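Local coordinates for extracellular solute-binding protein, family 1 (Bifidobacterium longum subsp. infantis ATCC 15697, PDB 3QUF) that probably captures a solute outside the cell and hands it to a membrane transporter of the ABC type for uptake, at residues E109-G114 / K319-L324; T118-F123 / G127-M132; G139-N144 / T176-D181; P270-Q273 / D278-V281. All coordinates share one frame; numbering follows the deposited sequence.

Contact 1: residues E109-G114 / K319-L324; sequences EDFLDG and KFLAYL. With SO4 (sulfate ion), chain D.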
loop_
_atom_site.group_PDB
_atom_site.type_symbol
_atom_site.label_atom_id
_atom_site.label_comp_id
_atom_site.label_asym_id
_atom_site.label_seq_id
_atom_site.Cartn_x
_atom_site.Cartn_y
_atom_site.Cartn_z
ATOM N N GLU A 109 4.487 -18.356 -15.429
ATOM C CA GLU A 109 3.327 -18.405 -16.309
ATOM C C GLU A 109 3.292 -17.155 -17.200
ATOM O O GLU A 109 3.640 -16.038 -16.777
ATOM C CB GLU A 109 2.023 -18.520 -15.525
ATOM C CG GLU A 109 1.801 -19.876 -14.890
ATOM C CD GLU A 109 1.395 -21.003 -15.848
ATOM O OE1 GLU A 109 1.047 -20.729 -17.020
ATOM O OE2 GLU A 109 1.372 -22.182 -15.407
ATOM N N ASP A 110 2.889 -17.350 -18.449
ATOM C CA ASP A 110 2.883 -16.244 -19.413
ATOM C C ASP A 110 1.910 -15.130 -19.017
ATOM O O ASP A 110 2.108 -13.965 -19.385
ATOM C CB ASP A 110 2.512 -16.756 -20.818
ATOM C CG ASP A 110 3.588 -17.586 -21.454
ATOM O OD1 ASP A 110 4.768 -17.553 -21.022
ATOM O OD2 ASP A 110 3.241 -18.261 -22.447
ATOM N N PHE A 111 0.846 -15.456 -18.284
ATOM C CA PHE A 111 -0.103 -14.453 -17.857
ATOM C C PHE A 111 0.444 -13.439 -16.832
ATOM O O PHE A 111 -0.186 -12.418 -16.548
ATOM C CB PHE A 111 -1.434 -15.086 -17.379
ATOM C CG PHE A 111 -1.328 -15.994 -16.156
ATOM C CD1 PHE A 111 -1.149 -15.483 -14.879
ATOM C CD2 PHE A 111 -1.500 -17.354 -16.295
ATOM C CE1 PHE A 111 -1.073 -16.310 -13.793
ATOM C CE2 PHE A 111 -1.453 -18.178 -15.220
ATOM C CZ PHE A 111 -1.243 -17.673 -13.958
ATOM N N LEU A 112 1.643 -13.697 -16.302
ATOM C CA LEU A 112 2.327 -12.754 -15.440
ATOM C C LEU A 112 3.050 -11.652 -16.198
ATOM O O LEU A 112 3.488 -10.689 -15.601
ATOM C CB LEU A 112 3.336 -13.449 -14.548
ATOM C CG LEU A 112 2.838 -14.612 -13.700
ATOM C CD1 LEU A 112 4.033 -15.277 -13.010
ATOM C CD2 LEU A 112 1.771 -14.132 -12.707
ATOM N N ASP A 113 3.199 -11.789 -17.519
ATOM C CA ASP A 113 4.020 -10.858 -18.248
ATOM C C ASP A 113 3.395 -9.457 -18.213
ATOM O O ASP A 113 2.160 -9.287 -18.209
ATOM C CB ASP A 113 4.272 -11.359 -19.673
ATOM C CG ASP A 113 5.178 -12.588 -19.724
ATOM O OD1 ASP A 113 5.890 -12.920 -18.750
ATOM O OD2 ASP A 113 5.208 -13.211 -20.792
ATOM N N GLY A 114 4.255 -8.441 -18.092
ATOM C CA GLY A 114 3.818 -7.045 -18.097
ATOM C C GLY A 114 3.794 -6.414 -16.718
ATOM O O GLY A 114 3.647 -5.197 -16.577
ATOM N N LYS A 319 -6.932 -19.048 -17.373
ATOM C CA LYS A 319 -7.578 -18.134 -18.343
ATOM C C LYS A 319 -8.209 -16.917 -17.663
ATOM O O LYS A 319 -8.194 -15.817 -18.209
ATOM C CB LYS A 319 -8.615 -18.875 -19.190
ATOM C CG LYS A 319 -7.991 -19.792 -20.216
ATOM C CD LYS A 319 -9.074 -20.386 -21.129
ATOM C CE LYS A 319 -8.503 -21.315 -22.204
ATOM N NZ LYS A 319 -9.495 -21.515 -23.326
ATOM N N PHE A 320 -8.754 -17.092 -16.463
ATOM C CA PHE A 320 -9.286 -15.979 -15.707
ATOM C C PHE A 320 -8.192 -15.001 -15.260
ATOM O O PHE A 320 -8.306 -13.793 -15.478
ATOM C CB PHE A 320 -10.082 -16.448 -14.505
ATOM C CG PHE A 320 -10.711 -15.326 -13.743
ATOM C CD1 PHE A 320 -11.765 -14.602 -14.274
ATOM C CD2 PHE A 320 -10.226 -14.969 -12.496
ATOM C CE1 PHE A 320 -12.309 -13.563 -13.569
ATOM C CE2 PHE A 320 -10.801 -13.955 -11.770
ATOM C CZ PHE A 320 -11.824 -13.239 -12.288
ATOM N N LEU A 321 -7.073 -15.537 -14.759
ATOM C CA LEU A 321 -5.926 -14.677 -14.395
ATOM C C LEU A 321 -5.375 -13.955 -15.606
ATOM O O LEU A 321 -5.044 -12.768 -15.521
ATOM C CB LEU A 321 -4.867 -15.470 -13.628
ATOM C CG LEU A 321 -5.112 -15.508 -12.096
ATOM C CD1 LEU A 321 -6.312 -16.213 -11.676
ATOM C CD2 LEU A 321 -3.886 -16.139 -11.373
ATOM N N ALA A 322 -5.332 -14.628 -16.739
ATOM C CA ALA A 322 -4.886 -14.009 -17.976
ATOM C C ALA A 322 -5.789 -12.881 -18.404
ATOM O O ALA A 322 -5.311 -11.875 -18.923
ATOM C CB ALA A 322 -4.768 -15.058 -19.093
ATOM N N TYR A 323 -7.107 -13.070 -18.234
ATOM C CA TYR A 323 -8.072 -12.023 -18.539
ATOM C C TYR A 323 -7.930 -10.830 -17.626
ATOM O O TYR A 323 -8.032 -9.662 -18.055
ATOM C CB TYR A 323 -9.503 -12.590 -18.461
ATOM C CG TYR A 323 -10.548 -11.545 -18.790
ATOM C CD1 TYR A 323 -10.818 -11.204 -20.099
ATOM C CD2 TYR A 323 -11.214 -10.881 -17.799
ATOM C CE1 TYR A 323 -11.769 -10.246 -20.397
ATOM C CE2 TYR A 323 -12.168 -9.894 -18.088
ATOM C CZ TYR A 323 -12.416 -9.592 -19.389
ATOM O OH TYR A 323 -13.351 -8.640 -19.732
ATOM N N LEU A 324 -7.731 -11.089 -16.345
ATOM C CA LEU A 324 -7.485 -10.023 -15.357
ATOM C C LEU A 324 -6.299 -9.175 -15.800
ATOM O O LEU A 324 -6.379 -7.938 -15.812
ATOM C CB LEU A 324 -7.213 -10.584 -13.957
ATOM C CG LEU A 324 -8.396 -10.910 -13.041
ATOM C CD1 LEU A 324 -7.961 -11.844 -11.888
ATOM C CD2 LEU A 324 -8.994 -9.655 -12.492
HETATM S S SO4 D . 7.560 -8.612 -18.647
HETATM O O1 SO4 D . 6.822 -9.025 -17.462
HETATM O O2 SO4 D . 8.992 -8.687 -18.364
HETATM O O3 SO4 D . 7.238 -9.494 -19.770
HETATM O O4 SO4 D . 7.210 -7.232 -18.989
#

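Contact 2: residues T118-F123 / G127-M132; sequences TNFALF and GKTYGM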
loop_
_atom_site.group_PDB
_atom_site.type_symbol
_atom_site.label_atom_id
_atom_site.label_comp_id
_atom_site.label_asym_id
_atom_site.label_seq_id
_atom_site.Cartn_x
_atom_site.Cartn_y
_atom_site.Cartn_z
ATOM N N THR A 118 9.255 -6.904 -9.032
ATOM C CA THR A 118 9.189 -6.460 -7.647
ATOM C C THR A 118 7.799 -6.566 -7.060
ATOM O O THR A 118 7.638 -6.668 -5.829
ATOM C CB THR A 118 9.645 -5.003 -7.506
ATOM O OG1 THR A 118 9.048 -4.196 -8.525
ATOM C CG2 THR A 118 11.175 -4.912 -7.657
ATOM N N ASN A 119 6.783 -6.559 -7.923
ATOM C CA ASN A 119 5.394 -6.687 -7.456
ATOM C C ASN A 119 5.013 -8.086 -6.954
ATOM O O ASN A 119 3.933 -8.277 -6.364
ATOM C CB ASN A 119 4.435 -6.239 -8.533
ATOM C CG ASN A 119 4.580 -4.795 -8.845
ATOM O OD1 ASN A 119 4.535 -3.945 -7.937
ATOM N ND2 ASN A 119 4.795 -4.479 -10.125
ATOM N N PHE A 120 5.883 -9.069 -7.197
ATOM C CA PHE A 120 5.572 -10.444 -6.775
ATOM C C PHE A 120 6.175 -10.806 -5.433
ATOM O O PHE A 120 5.871 -11.858 -4.904
ATOM C CB PHE A 120 5.969 -11.439 -7.847
ATOM C CG PHE A 120 5.179 -11.268 -9.114
ATOM C CD1 PHE A 120 3.892 -11.762 -9.201
ATOM C CD2 PHE A 120 5.684 -10.590 -10.184
ATOM C CE1 PHE A 120 3.176 -11.594 -10.382
ATOM C CE2 PHE A 120 4.926 -10.411 -11.350
ATOM C CZ PHE A 120 3.694 -10.915 -11.421
ATOM N N ALA A 121 7.023 -9.941 -4.861
ATOM C CA ALA A 121 7.704 -10.327 -3.632
ATOM C C ALA A 121 6.729 -10.685 -2.511
ATOM O O ALA A 121 6.987 -11.630 -1.764
ATOM C CB ALA A 121 8.598 -9.167 -3.164
ATOM N N LEU A 122 5.641 -9.929 -2.386
ATOM C CA LEU A 122 4.664 -10.198 -1.334
ATOM C C LEU A 122 3.860 -11.498 -1.605
ATOM O O LEU A 122 3.113 -11.967 -0.725
ATOM C CB LEU A 122 3.696 -9.038 -1.171
ATOM C CG LEU A 122 4.284 -7.698 -0.704
ATOM C CD1 LEU A 122 3.196 -6.628 -0.636
ATOM C CD2 LEU A 122 4.989 -7.868 0.685
ATOM N N PHE A 123 3.992 -12.054 -2.798
ATOM C CA PHE A 123 3.220 -13.242 -3.173
ATOM C C PHE A 123 4.168 -14.395 -3.551
ATOM O O PHE A 123 3.819 -15.260 -4.386
ATOM C CB PHE A 123 2.282 -12.883 -4.316
ATOM C CG PHE A 123 1.424 -11.697 -4.005
ATOM C CD1 PHE A 123 0.339 -11.843 -3.176
ATOM C CD2 PHE A 123 1.729 -10.436 -4.492
ATOM C CE1 PHE A 123 -0.479 -10.746 -2.848
ATOM C CE2 PHE A 123 0.959 -9.329 -4.136
ATOM C CZ PHE A 123 -0.156 -9.478 -3.344
ATOM N N GLY A 127 10.994 -18.816 -3.124
ATOM C CA GLY A 127 11.374 -18.383 -4.468
ATOM C C GLY A 127 10.325 -18.620 -5.545
ATOM O O GLY A 127 10.572 -18.375 -6.739
ATOM N N LYS A 128 9.183 -19.192 -5.168
ATOM C CA LYS A 128 8.115 -19.514 -6.110
ATOM C C LYS A 128 6.979 -18.477 -5.953
ATOM O O LYS A 128 6.722 -17.964 -4.868
ATOM C CB LYS A 128 7.600 -20.918 -5.839
ATOM C CG LYS A 128 8.628 -21.994 -6.138
ATOM C CD LYS A 128 8.146 -23.401 -5.668
ATOM C CE LYS A 128 8.988 -24.520 -6.329
ATOM N NZ LYS A 128 8.640 -25.957 -5.913
ATOM N N THR A 129 6.359 -18.155 -7.074
ATOM C CA THR A 129 5.240 -17.228 -7.109
ATOM C C THR A 129 3.916 -17.959 -6.936
ATOM O O THR A 129 3.630 -18.899 -7.667
ATOM C CB THR A 129 5.256 -16.458 -8.446
ATOM O OG1 THR A 129 6.508 -15.751 -8.554
ATOM C CG2 THR A 129 4.149 -15.411 -8.470
ATOM N N TYR A 130 3.119 -17.465 -5.990
ATOM C CA TYR A 130 1.827 -18.060 -5.626
ATOM C C TYR A 130 0.663 -17.140 -5.831
ATOM O O TYR A 130 -0.490 -17.549 -5.607
ATOM C CB TYR A 130 1.864 -18.517 -4.167
ATOM C CG TYR A 130 2.784 -19.674 -3.961
ATOM C CD1 TYR A 130 2.395 -20.984 -4.324
ATOM C CD2 TYR A 130 4.044 -19.483 -3.420
ATOM C CE1 TYR A 130 3.252 -22.063 -4.139
ATOM C CE2 TYR A 130 4.913 -20.572 -3.224
ATOM C CZ TYR A 130 4.507 -21.848 -3.608
ATOM O OH TYR A 130 5.357 -22.919 -3.445
ATOM N N GLY A 131 0.894 -15.907 -6.260
ATOM C CA GLY A 131 -0.222 -14.957 -6.484
ATOM C C GLY A 131 0.211 -13.860 -7.429
ATOM O O GLY A 131 1.431 -13.593 -7.609
HETATM N N MSE A 132 -0.788 -13.219 -8.031
HETATM C CA MSE A 132 -0.538 -12.167 -8.975
HETATM C C MSE A 132 -1.369 -10.951 -8.612
HETATM O O MSE A 132 -2.606 -11.025 -8.635
HETATM C CB MSE A 132 -0.928 -12.623 -10.408
HETATM C CG MSE A 132 -0.932 -11.480 -11.403
HETATM SE SE MSE A 132 -1.701 -11.975 -13.130
HETATM C CE MSE A 132 -3.484 -12.025 -12.573
#

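Contact 3: residues G139-N144 / T176-D181; sequences GAFFYN and TAFLED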
loop_
_atom_site.group_PDB
_atom_site.type_symbol
_atom_site.label_atom_id
_atom_site.label_comp_id
_atom_site.label_asym_id
_atom_site.label_seq_id
_atom_site.Cartn_x
_atom_site.Cartn_y
_atom_site.Cartn_z
ATOM N N GLY A 139 -0.283 6.707 -2.000
ATOM C CA GLY A 139 -0.490 7.840 -1.119
ATOM C C GLY A 139 0.736 8.747 -1.172
ATOM O O GLY A 139 1.858 8.294 -1.448
ATOM N N ALA A 140 0.536 10.018 -0.846
ATOM C CA ALA A 140 1.614 11.010 -0.975
ATOM C C ALA A 140 1.271 12.263 -0.177
ATOM O O ALA A 140 0.283 12.265 0.563
ATOM C CB ALA A 140 1.839 11.336 -2.482
ATOM N N PHE A 141 2.099 13.297 -0.280
ATOM C CA PHE A 141 1.865 14.538 0.427
ATOM C C PHE A 141 1.060 15.498 -0.454
ATOM O O PHE A 141 1.411 15.761 -1.625
ATOM C CB PHE A 141 3.175 15.222 0.822
ATOM C CG PHE A 141 3.705 14.904 2.221
ATOM C CD1 PHE A 141 2.931 14.378 3.240
ATOM C CD2 PHE A 141 5.041 15.227 2.514
ATOM C CE1 PHE A 141 3.460 14.167 4.499
ATOM C CE2 PHE A 141 5.544 15.069 3.771
ATOM C CZ PHE A 141 4.770 14.532 4.768
ATOM N N PHE A 142 -0.018 16.016 0.104
ATOM C CA PHE A 142 -0.826 17.037 -0.521
ATOM C C PHE A 142 -0.516 18.323 0.232
ATOM O O PHE A 142 -0.477 18.309 1.460
ATOM C CB PHE A 142 -2.305 16.655 -0.423
ATOM C CG PHE A 142 -2.706 15.521 -1.332
ATOM C CD1 PHE A 142 -2.157 14.222 -1.179
ATOM C CD2 PHE A 142 -3.594 15.742 -2.374
ATOM C CE1 PHE A 142 -2.495 13.191 -2.040
ATOM C CE2 PHE A 142 -3.961 14.710 -3.226
ATOM C CZ PHE A 142 -3.416 13.430 -3.074
ATOM N N TYR A 143 -0.232 19.399 -0.496
ATOM C CA TYR A 143 0.168 20.667 0.144
ATOM C C TYR A 143 -0.565 21.897 -0.372
ATOM O O TYR A 143 -1.021 21.935 -1.514
ATOM C CB TYR A 143 1.700 20.875 0.084
ATOM C CG TYR A 143 2.264 21.026 -1.314
ATOM C CD1 TYR A 143 2.569 19.910 -2.074
ATOM C CD2 TYR A 143 2.488 22.288 -1.860
ATOM C CE1 TYR A 143 3.093 20.029 -3.356
ATOM C CE2 TYR A 143 2.997 22.426 -3.142
ATOM C CZ TYR A 143 3.302 21.304 -3.877
ATOM O OH TYR A 143 3.810 21.436 -5.140
ATOM N N ASN A 144 -0.693 22.876 0.515
ATOM C CA ASN A 144 -1.393 24.129 0.235
ATOM C C ASN A 144 -0.338 25.102 -0.310
ATOM O O ASN A 144 0.534 25.588 0.430
ATOM C CB ASN A 144 -2.041 24.638 1.525
ATOM C CG ASN A 144 -2.791 25.952 1.327
ATOM O OD1 ASN A 144 -2.450 26.731 0.440
ATOM N ND2 ASN A 144 -3.790 26.205 2.168
ATOM N N THR A 176 -0.423 25.835 10.674
ATOM C CA THR A 176 0.053 24.535 11.127
ATOM C C THR A 176 0.708 23.863 9.931
ATOM O O THR A 176 0.086 23.761 8.883
ATOM C CB THR A 176 -1.132 23.719 11.635
ATOM O OG1 THR A 176 -1.735 24.434 12.735
ATOM C CG2 THR A 176 -0.710 22.350 12.080
ATOM N N ALA A 177 1.964 23.427 10.093
ATOM C CA ALA A 177 2.715 22.894 8.963
ATOM C C ALA A 177 2.160 21.556 8.512
ATOM O O ALA A 177 1.970 21.333 7.315
ATOM C CB ALA A 177 4.210 22.765 9.316
ATOM N N PHE A 178 1.921 20.662 9.467
ATOM C CA PHE A 178 1.634 19.269 9.161
ATOM C C PHE A 178 0.844 18.621 10.286
ATOM O O PHE A 178 1.107 18.846 11.484
ATOM C CB PHE A 178 2.964 18.533 8.954
ATOM C CG PHE A 178 2.811 17.069 8.687
ATOM C CD1 PHE A 178 2.007 16.629 7.640
ATOM C CD2 PHE A 178 3.479 16.119 9.455
ATOM C CE1 PHE A 178 1.869 15.265 7.379
ATOM C CE2 PHE A 178 3.355 14.769 9.203
ATOM C CZ PHE A 178 2.544 14.335 8.158
ATOM N N LEU A 179 -0.158 17.844 9.890
ATOM C CA LEU A 179 -0.862 16.990 10.799
ATOM C C LEU A 179 -0.981 15.637 10.141
ATOM O O LEU A 179 -1.033 15.535 8.896
ATOM C CB LEU A 179 -2.260 17.522 11.084
ATOM C CG LEU A 179 -2.403 18.819 11.827
ATOM C CD1 LEU A 179 -3.904 19.113 11.885
ATOM C CD2 LEU A 179 -1.788 18.744 13.230
ATOM N N GLU A 180 -1.044 14.601 10.962
ATOM C CA GLU A 180 -1.190 13.249 10.446
ATOM C C GLU A 180 -2.042 12.365 11.333
ATOM O O GLU A 180 -2.077 12.550 12.533
ATOM C CB GLU A 180 0.173 12.644 10.285
ATOM C CG GLU A 180 0.198 11.373 9.474
ATOM C CD GLU A 180 1.614 11.011 9.004
ATOM O OE1 GLU A 180 2.592 11.384 9.684
ATOM O OE2 GLU A 180 1.713 10.355 7.975
ATOM N N ASP A 181 -2.766 11.464 10.702
ATOM C CA ASP A 181 -3.547 10.450 11.402
ATOM C C ASP A 181 -2.583 9.335 11.888
ATOM O O ASP A 181 -2.090 8.597 11.081
ATOM C CB ASP A 181 -4.594 9.885 10.442
ATOM C CG ASP A 181 -5.415 8.752 11.040
ATOM O OD1 ASP A 181 -5.657 8.745 12.284
ATOM O OD2 ASP A 181 -5.828 7.866 10.248
#

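Contact 4: residues P270-Q273 / D278-V281; sequences PDLQ and DFGV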
loop_
_atom_site.group_PDB
_atom_site.type_symbol
_atom_site.label_atom_id
_atom_site.label_comp_id
_atom_site.label_asym_id
_atom_site.label_seq_id
_atom_site.Cartn_x
_atom_site.Cartn_y
_atom_site.Cartn_z
ATOM N N PRO A 270 -11.573 14.397 -5.016
ATOM C CA PRO A 270 -12.838 15.098 -5.263
ATOM C C PRO A 270 -13.129 16.188 -4.238
ATOM O O PRO A 270 -13.519 17.303 -4.595
ATOM C CB PRO A 270 -13.868 13.983 -5.164
ATOM C CG PRO A 270 -13.170 12.800 -5.609
ATOM C CD PRO A 270 -11.762 12.937 -5.066
ATOM N N ASP A 271 -12.891 15.879 -2.963
ATOM C CA ASP A 271 -13.047 16.883 -1.906
ATOM C C ASP A 271 -12.029 18.026 -2.025
ATOM O O ASP A 271 -12.365 19.188 -1.776
ATOM C CB ASP A 271 -12.986 16.238 -0.514
ATOM C CG ASP A 271 -14.204 15.330 -0.208
ATOM O OD1 ASP A 271 -15.295 15.547 -0.773
ATOM O OD2 ASP A 271 -14.054 14.392 0.615
ATOM N N LEU A 272 -10.794 17.723 -2.426
ATOM C CA LEU A 272 -9.785 18.767 -2.532
ATOM C C LEU A 272 -10.067 19.687 -3.723
ATOM O O LEU A 272 -9.821 20.888 -3.672
ATOM C CB LEU A 272 -8.382 18.157 -2.614
ATOM C CG LEU A 272 -7.905 17.428 -1.338
ATOM C CD1 LEU A 272 -6.397 17.277 -1.378
ATOM C CD2 LEU A 272 -8.316 18.093 -0.020
ATOM N N GLN A 273 -10.570 19.104 -4.800
ATOM C CA GLN A 273 -10.886 19.891 -5.986
ATOM C C GLN A 273 -12.083 20.800 -5.743
ATOM O O GLN A 273 -12.082 21.937 -6.185
ATOM C CB GLN A 273 -11.093 18.965 -7.187
ATOM C CG GLN A 273 -9.758 18.568 -7.807
ATOM C CD GLN A 273 -9.879 17.770 -9.086
ATOM O OE1 GLN A 273 -10.959 17.328 -9.468
ATOM N NE2 GLN A 273 -8.746 17.577 -9.760
ATOM N N ASP A 278 -5.646 25.869 -3.372
ATOM C CA ASP A 278 -4.713 25.653 -4.462
ATOM C C ASP A 278 -3.671 24.647 -3.943
ATOM O O ASP A 278 -2.737 25.032 -3.268
ATOM C CB ASP A 278 -4.035 26.966 -4.853
ATOM C CG ASP A 278 -3.189 26.847 -6.127
ATOM O OD1 ASP A 278 -3.263 25.797 -6.795
ATOM O OD2 ASP A 278 -2.452 27.824 -6.442
ATOM N N PHE A 279 -3.880 23.388 -4.245
ATOM C CA PHE A 279 -3.030 22.302 -3.689
ATOM C C PHE A 279 -2.116 21.646 -4.728
ATOM O O PHE A 279 -2.452 21.559 -5.896
ATOM C CB PHE A 279 -3.907 21.242 -3.010
ATOM C CG PHE A 279 -4.672 20.350 -3.971
ATOM C CD1 PHE A 279 -5.907 20.744 -4.476
ATOM C CD2 PHE A 279 -4.157 19.130 -4.379
ATOM C CE1 PHE A 279 -6.602 19.921 -5.367
ATOM C CE2 PHE A 279 -4.846 18.301 -5.265
ATOM C CZ PHE A 279 -6.078 18.705 -5.758
ATOM N N GLY A 280 -0.958 21.160 -4.274
ATOM C CA GLY A 280 -0.105 20.333 -5.107
ATOM C C GLY A 280 0.100 18.988 -4.448
ATOM O O GLY A 280 -0.347 18.782 -3.323
ATOM N N VAL A 281 0.737 18.058 -5.164
ATOM C CA VAL A 281 0.977 16.723 -4.654
ATOM C C VAL A 281 2.432 16.350 -4.861
ATOM O O VAL A 281 2.885 16.319 -6.013
ATOM C CB VAL A 281 0.098 15.647 -5.341
ATOM C CG1 VAL A 281 0.336 14.286 -4.715
ATOM C CG2 VAL A 281 -1.396 16.046 -5.226
#

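Contact 1: residues E109-G114 / K319-L324
F111 lays its ring against L321 and its CB against A322, joining a short 3-10 turn (110-112) to the end of helix 311-324 in one lobe of the two-lobed solute-binding protein fold. L321 CB sits over one face, 4.1 Å from the ring centroid and 20° off the normal, a CH-pi contact displaced toward the rim. One branch of the same leucine reaches the ring's outer end, where L321 CD2 is 3.7 Å from F111 CE1. Nearer the backbone, F111 CB meets A322 CB at 3.7 Å, and the small alanine lets the turn come close to the helix, with the CA atoms of F111 and A322 4.8 Å apart. F111 CG stands between its own backbone N and carbonyl carbon (chi1 63°), which turns the ring back beneath E109. E109 CB thus lies 3.5 Å above the opposite face. M132 packs against both F111 and L321. Further out, N325 ND2 binds the carbonyl oxygens of F111 and D113, and E109 OE2 forms a salt bridge with K318 NZ. Past the turn, a sulfate ion, probably from the crystallisation liquor, takes a nearly straight hydrogen bond from G114 N to its O1 at 2.7 Å.

Contact 2: residues T118-F123 / G127-M132
Y130 N gives F123 O a 2.8 Å hydrogen bond that is close to linear at both ends: the N-H...O angle is 171° and the angle at the carbonyl oxygen 172°. F123 is itself placed by the turn before it, F123 N bonding back to F120 O at 2.8 Å. G131 O faces the two phenylalanines. It lies in the plane of the F120 ring at its edge, 3.5 Å from F120 CD1, and is equally close to F123 CB. No polar partner meets this buried oxygen, and aromatic and aliphatic C-H groups flank it instead. The F123-Y130 bond continues the small beta-hairpin of strands 124-125 and 128-129 by one further rung, and the irregularly coiled residues 118-122 fold back against it. With CG beside the backbone N (chi1 -64°), F120 reaches over to T129, whose methyl CG2 is 3.7 Å from F120 CD1, while T129 OG1 is engaged by Q124 NE2. Glycine suits position 131, since a CB there would crowd F123 CD1. The F123 ring turns outward from the hairpin to pack on M91 and P299, with L122 CB over one face and N119 O at its edge.

Contact 3: residues G139-N144 / T176-D181
F178 carries its CG anti to the backbone N (chi1 178°), extending the ring toward F141, whose own chi1 of -93° departs from a staggered value and swings its ring across to meet it. The two long side chains approach at about a right angle and touch at their outer ends. F141 CE1 comes 3.5 Å from F178 CE1 and 3.8 Å from F178 CZ, while F141 CZ stands 4.0 Å from F178 CE1. The result is an offset edge-to-face pair: the edge of F141 is directed at the face of F178, with the centroids 5.2 Å apart and the planes at 69°. No hydrogen bond joins the two segments, and F141 and F178 are the one residue pair that touches across them. Strands 135-144 and 176-178 belong to the same mixed sheet but are not neighbours in it; strand 259-264 pairs with both, and F141 also rests on its V261. The two rings therefore reach past an intervening strand. On this side of the sheet F141 also meets F163, from helix 160-172, and F284, which makes it part of an aromatic cluster between sheet and helix. An alanine at F141 would remove the edge directed at F178, and would probably leave the F178 ring freer to turn and open a gap beside F163 and F284. At the end of its strand, N144 caps the following helix, OD1 accepting a hydrogen bond from I147 N. Beyond F178, E180 turns its carboxylate to another partner, OE1 bonding S189 OG.

Contact 4: residues P270-Q273 / D278-V281
F279 receives L272 CB over one face of its ring, 3.7 Å above the plane and shifted toward the rim. This is a CH-pi contact, with CB 4.0 Å from the ring centroid and 22° off the normal. The nearest ring atom is F279 CE1, also 3.7 Å from L272 CB. The CD1 branch reaches the ring atom across from CE1, F279 CD2, at 4.2 Å, so L272 spans the ring rather than touching a single corner. L272 O approaches F279 CE1 to 3.8 Å, and it also accepts a hydrogen bond from S275 OG. Q273 skirts the same corner, its CG lying 4.2 Å from F279 CE1, while its amide is bound by E353, NE2 to OE2, a residue that also touches F279. The chain here runs from the short helix 269-274 through a brief loop into strand 279-282, which lies antiparallel to strand 135-144, and the contact seats the helix on the strand that follows it. F279 CG lies between the backbone N and the carbonyl carbon (chi1 74°), which lifts the ring off the strand toward the helix. F142 of strand 135-144 and F254 of helix 247-255 touch both L272 and F279, so that the pair is packed between sheet and helix 247-255. A serine in place of F279 would take away the ring on which L272 CB rests, and would probably leave a gap beside F142 and F254 and weaken the hold on the helix. D271, on the exposed side of helix 269-274, forms a salt bridge through OD2 with K251 NZ.

The four contacts form two touching pairs set far apart in the molecule. Contacts 1 and 2, with centres about 14 Å apart, meet where L112 CD2 lies 3.7 Å from F120 CE1 and L321 O lies 3.4 Å from M132 CE. Contacts 3 and 4 share a sheet, their centres about 12 Å apart: Y143 O and G280 N, 2.9 Å apart, probably form a hydrogen bond, and F142 CE2 comes within 3.5 Å of V281 CG2. Between the pairs the distance is large, about 38 Å between the centres of contacts 1 and 3, as expected for two lobes. Solutes in this family bind in the cleft between lobes.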